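Local coordinates for protein peptidase M42 (Thaumarchaeota archaeon SCGC AB-539-E09, PDB 5DS0) that probably acts as a TET-type, metal-dependent aminopeptidase of family M42, a dodecamer trimming residues from the N-termini of peptides at a two-cobalt site, at residues Ser48-Ala53 with Thr205-Ala210. Residues are numbered along the deposited sequence; the frame is centred on the assembly and turned at random.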
ATOM      1  N   SER C  48     -41.005  -5.310  30.055  1.00 42.02           N
ATOM      2  CA  SER C  48     -40.283  -5.402  31.331  1.00 42.04           C
ATOM      3  C   SER C  48     -41.258  -5.736  32.433  1.00 42.89           C
ATOM      4  O   SER C  48     -42.298  -5.094  32.546  1.00 44.21           O
ATOM      5  CB  SER C  48     -39.600  -4.086  31.710  1.00 42.13           C
ATOM      6  OG  SER C  48     -38.847  -3.541  30.643  1.00 42.36           O
ATOM      7  N   VAL C  49     -40.938  -6.750  33.228  1.00 42.59           N
ATOM      8  CA  VAL C  49     -41.707  -7.009  34.444  1.00 43.23           C
ATOM      9  C   VAL C  49     -40.869  -6.602  35.673  1.00 42.11           C
ATOM     10  O   VAL C  49     -39.652  -6.785  35.717  1.00 41.41           O
ATOM     11  CB  VAL C  49     -42.268  -8.458  34.590  1.00 44.31           C
ATOM     12  CG1 VAL C  49     -42.859  -9.088  33.316  1.00 45.48           C
ATOM     13  CG2 VAL C  49     -41.177  -9.358  35.064  1.00 43.95           C
ATOM     14  N   THR C  50     -41.560  -6.062  36.666  1.00 41.64           N
ATOM     15  CA  THR C  50     -40.953  -5.489  37.839  1.00 41.45           C
ATOM     16  C   THR C  50     -41.678  -6.005  39.090  1.00 40.27           C
ATOM     17  O   THR C  50     -42.894  -5.946  39.181  1.00 39.53           O
ATOM     18  CB  THR C  50     -41.041  -3.943  37.783  1.00 43.35           C
ATOM     19  OG1 THR C  50     -40.523  -3.455  36.530  1.00 44.93           O
ATOM     20  CG2 THR C  50     -40.275  -3.303  38.940  1.00 43.87           C
ATOM     21  N   PHE C  51     -40.905  -6.471  40.061  1.00 39.59           N
ATOM     22  CA  PHE C  51     -41.425  -7.076  41.269  1.00 39.46           C
ATOM     23  C   PHE C  51     -41.197  -6.159  42.441  1.00 39.73           C
ATOM     24  O   PHE C  51     -40.069  -5.733  42.685  1.00 39.56           O
ATOM     25  CB  PHE C  51     -40.701  -8.388  41.526  1.00 39.08           C
ATOM     26  CG  PHE C  51     -40.746  -9.321  40.366  1.00 39.12           C
ATOM     27  CD1 PHE C  51     -41.911 -10.015  40.083  1.00 40.29           C
ATOM     28  CD2 PHE C  51     -39.651  -9.489  39.541  1.00 38.27           C
ATOM     29  CE1 PHE C  51     -41.976 -10.876  39.001  1.00 40.45           C
ATOM     30  CE2 PHE C  51     -39.703 -10.352  38.466  1.00 38.08           C
ATOM     31  CZ  PHE C  51     -40.866 -11.049  38.194  1.00 39.01           C
ATOM     32  N   ILE C  52     -42.262  -5.880  43.184  1.00 40.75           N
ATOM     33  CA  ILE C  52     -42.206  -4.938  44.297  1.00 40.84           C
ATOM     34  C   ILE C  52     -42.225  -5.660  45.632  1.00 41.89           C
ATOM     35  O   ILE C  52     -43.087  -6.502  45.888  1.00 42.72           O
ATOM     36  CB  ILE C  52     -43.375  -3.950  44.244  1.00 41.04           C
ATOM     37  CG1 ILE C  52     -43.411  -3.263  42.874  1.00 41.11           C
ATOM     38  CG2 ILE C  52     -43.246  -2.913  45.349  1.00 40.90           C
ATOM     39  CD1 ILE C  52     -44.643  -2.416  42.622  1.00 42.38           C
ATOM     40  N   ALA C  53     -41.248  -5.341  46.473  1.00 43.61           N
ATOM     41  CA  ALA C  53     -41.231  -5.765  47.872  1.00 45.22           C
ATOM     42  C   ALA C  53     -41.484  -4.523  48.719  1.00 47.22           C
ATOM     43  O   ALA C  53     -40.635  -3.630  48.777  1.00 46.73           O
ATOM     44  CB  ALA C  53     -39.896  -6.410  48.224  1.00 44.46           C
ATOM     45  N   THR C 205     -39.035   0.791  49.791  1.00 43.83           N
ATOM     46  CA  THR C 205     -39.746  -0.082  48.863  1.00 43.17           C
ATOM     47  C   THR C 205     -38.783  -0.448  47.740  1.00 42.07           C
ATOM     48  O   THR C 205     -38.125   0.414  47.167  1.00 40.53           O
ATOM     49  CB  THR C 205     -41.015   0.602  48.313  1.00 42.80           C
ATOM     50  OG1 THR C 205     -41.933   0.836  49.394  1.00 43.08           O
ATOM     51  CG2 THR C 205     -41.688  -0.265  47.275  1.00 42.62           C
ATOM     52  N   VAL C 206     -38.713  -1.740  47.444  1.00 42.21           N
ATOM     53  CA  VAL C 206     -37.767  -2.265  46.479  1.00 42.03           C
ATOM     54  C   VAL C 206     -38.480  -2.669  45.202  1.00 41.70           C
ATOM     55  O   VAL C 206     -39.384  -3.488  45.234  1.00 42.13           O
ATOM     56  CB  VAL C 206     -37.030  -3.482  47.064  1.00 41.85           C
ATOM     57  CG1 VAL C 206     -36.177  -4.163  46.007  1.00 42.07           C
ATOM     58  CG2 VAL C 206     -36.161  -3.056  48.235  1.00 41.90           C
ATOM     59  N   TYR C 207     -38.040  -2.114  44.079  1.00 41.37           N
ATOM     60  CA  TYR C 207     -38.564  -2.484  42.778  1.00 41.83           C
ATOM     61  C   TYR C 207     -37.491  -3.305  42.057  1.00 40.99           C
ATOM     62  O   TYR C 207     -36.489  -2.770  41.608  1.00 41.54           O
ATOM     63  CB  TYR C 207     -38.910  -1.246  41.959  1.00 42.08           C
ATOM     64  CG  TYR C 207     -40.066  -0.434  42.503  1.00 43.82           C
ATOM     65  CD1 TYR C 207     -39.942   0.303  43.681  1.00 44.28           C
ATOM     66  CD2 TYR C 207     -41.289  -0.376  41.819  1.00 44.78           C
ATOM     67  CE1 TYR C 207     -41.002   1.062  44.171  1.00 45.20           C
ATOM     68  CE2 TYR C 207     -42.354   0.371  42.304  1.00 45.04           C
ATOM     69  CZ  TYR C 207     -42.206   1.089  43.480  1.00 45.47           C
ATOM     70  OH  TYR C 207     -43.256   1.844  43.956  1.00 46.81           O
ATOM     71  N   GLY C 208     -37.708  -4.609  41.960  1.00 39.62           N
ATOM     72  CA  GLY C 208     -36.773  -5.495  41.283  1.00 38.17           C
ATOM     73  C   GLY C 208     -37.235  -5.732  39.870  1.00 36.15           C
ATOM     74  O   GLY C 208     -38.227  -6.403  39.640  1.00 35.63           O
ATOM     75  N   SER C 209     -36.479  -5.229  38.916  1.00 35.25           N
ATOM     76  CA  SER C 209     -36.964  -5.164  37.560  1.00 35.15           C
ATOM     77  C   SER C 209     -36.160  -5.995  36.563  1.00 34.29           C
ATOM     78  O   SER C 209     -34.952  -5.878  36.469  1.00 33.54           O
ATOM     79  CB  SER C 209     -36.999  -3.713  37.118  1.00 35.27           C
ATOM     80  OG  SER C 209     -37.734  -3.605  35.928  1.00 35.59           O
ATOM     81  N   ALA C 210     -36.871  -6.822  35.810  1.00 34.47           N
ATOM     82  CA  ALA C 210     -36.293  -7.595  34.720  1.00 34.69           C
ATOM     83  C   ALA C 210     -36.545  -6.874  33.395  1.00 34.76           C
ATOM     84  O   ALA C 210     -37.548  -7.114  32.721  1.00 35.21           O
ATOM     85  CB  ALA C 210     -36.903  -8.983  34.698  1.00 35.20           C
TER
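Gly-208 O receives the amide of Phe-51, N to O 2.7 Å and nearly straight at hydrogen (174°), although the donor is tilted 33° from the carbonyl plane. The reciprocal bond, Gly-208 N to Phe-51 O, makes this a hydrogen-bonded antiparallel pair; Val-49 with Ala-210 and Ala-53 with Val-206 are the others, the Val-49 N to Ala-210 O bond being weak. At the non-hydrogen-bonded pair between the first two, the CA atoms of Thr-50 and Ser-209 come to 4.0 Å, and the hydroxyls meet, OG1 of Thr-50 to OG of Ser-209 at 2.9 Å. With Thr-50 OG1 beside its own backbone N (chi1 -52°), the methyl CG2 is turned the other way, to 3.9 Å from Tyr-207 CB and near the ring plane at its edge. Ile-52 lies alongside Tyr-207, Ile-52 CD1 being 3.6 Å from Tyr-207 CE2. Its other branch reaches Thr-205, with Ile-52 CG2 to Thr-205 CG2 at 3.6 Å. Cut back to an alanine, Ile-52 would lose CG1, CG2 and CD1, and the Tyr-207 ring and the Thr-205 methyl would probably each face a gap where these carbons now lie. Helix 219-228 lies over the Thr-50 and Ser-209 face, where Thr-224 touches both; on the other face Phe-51 packs on Cys-30 and Met-34 of helix 24-34. Strand 49-53 also pairs, antiparallel, with 40-43, while 205-211 pairs in parallel with 60-66. This antiparallel pair within a mixed sheet, with helices on both faces, is consistent with the alpha/beta catalytic domain of M42 aminopeptidases.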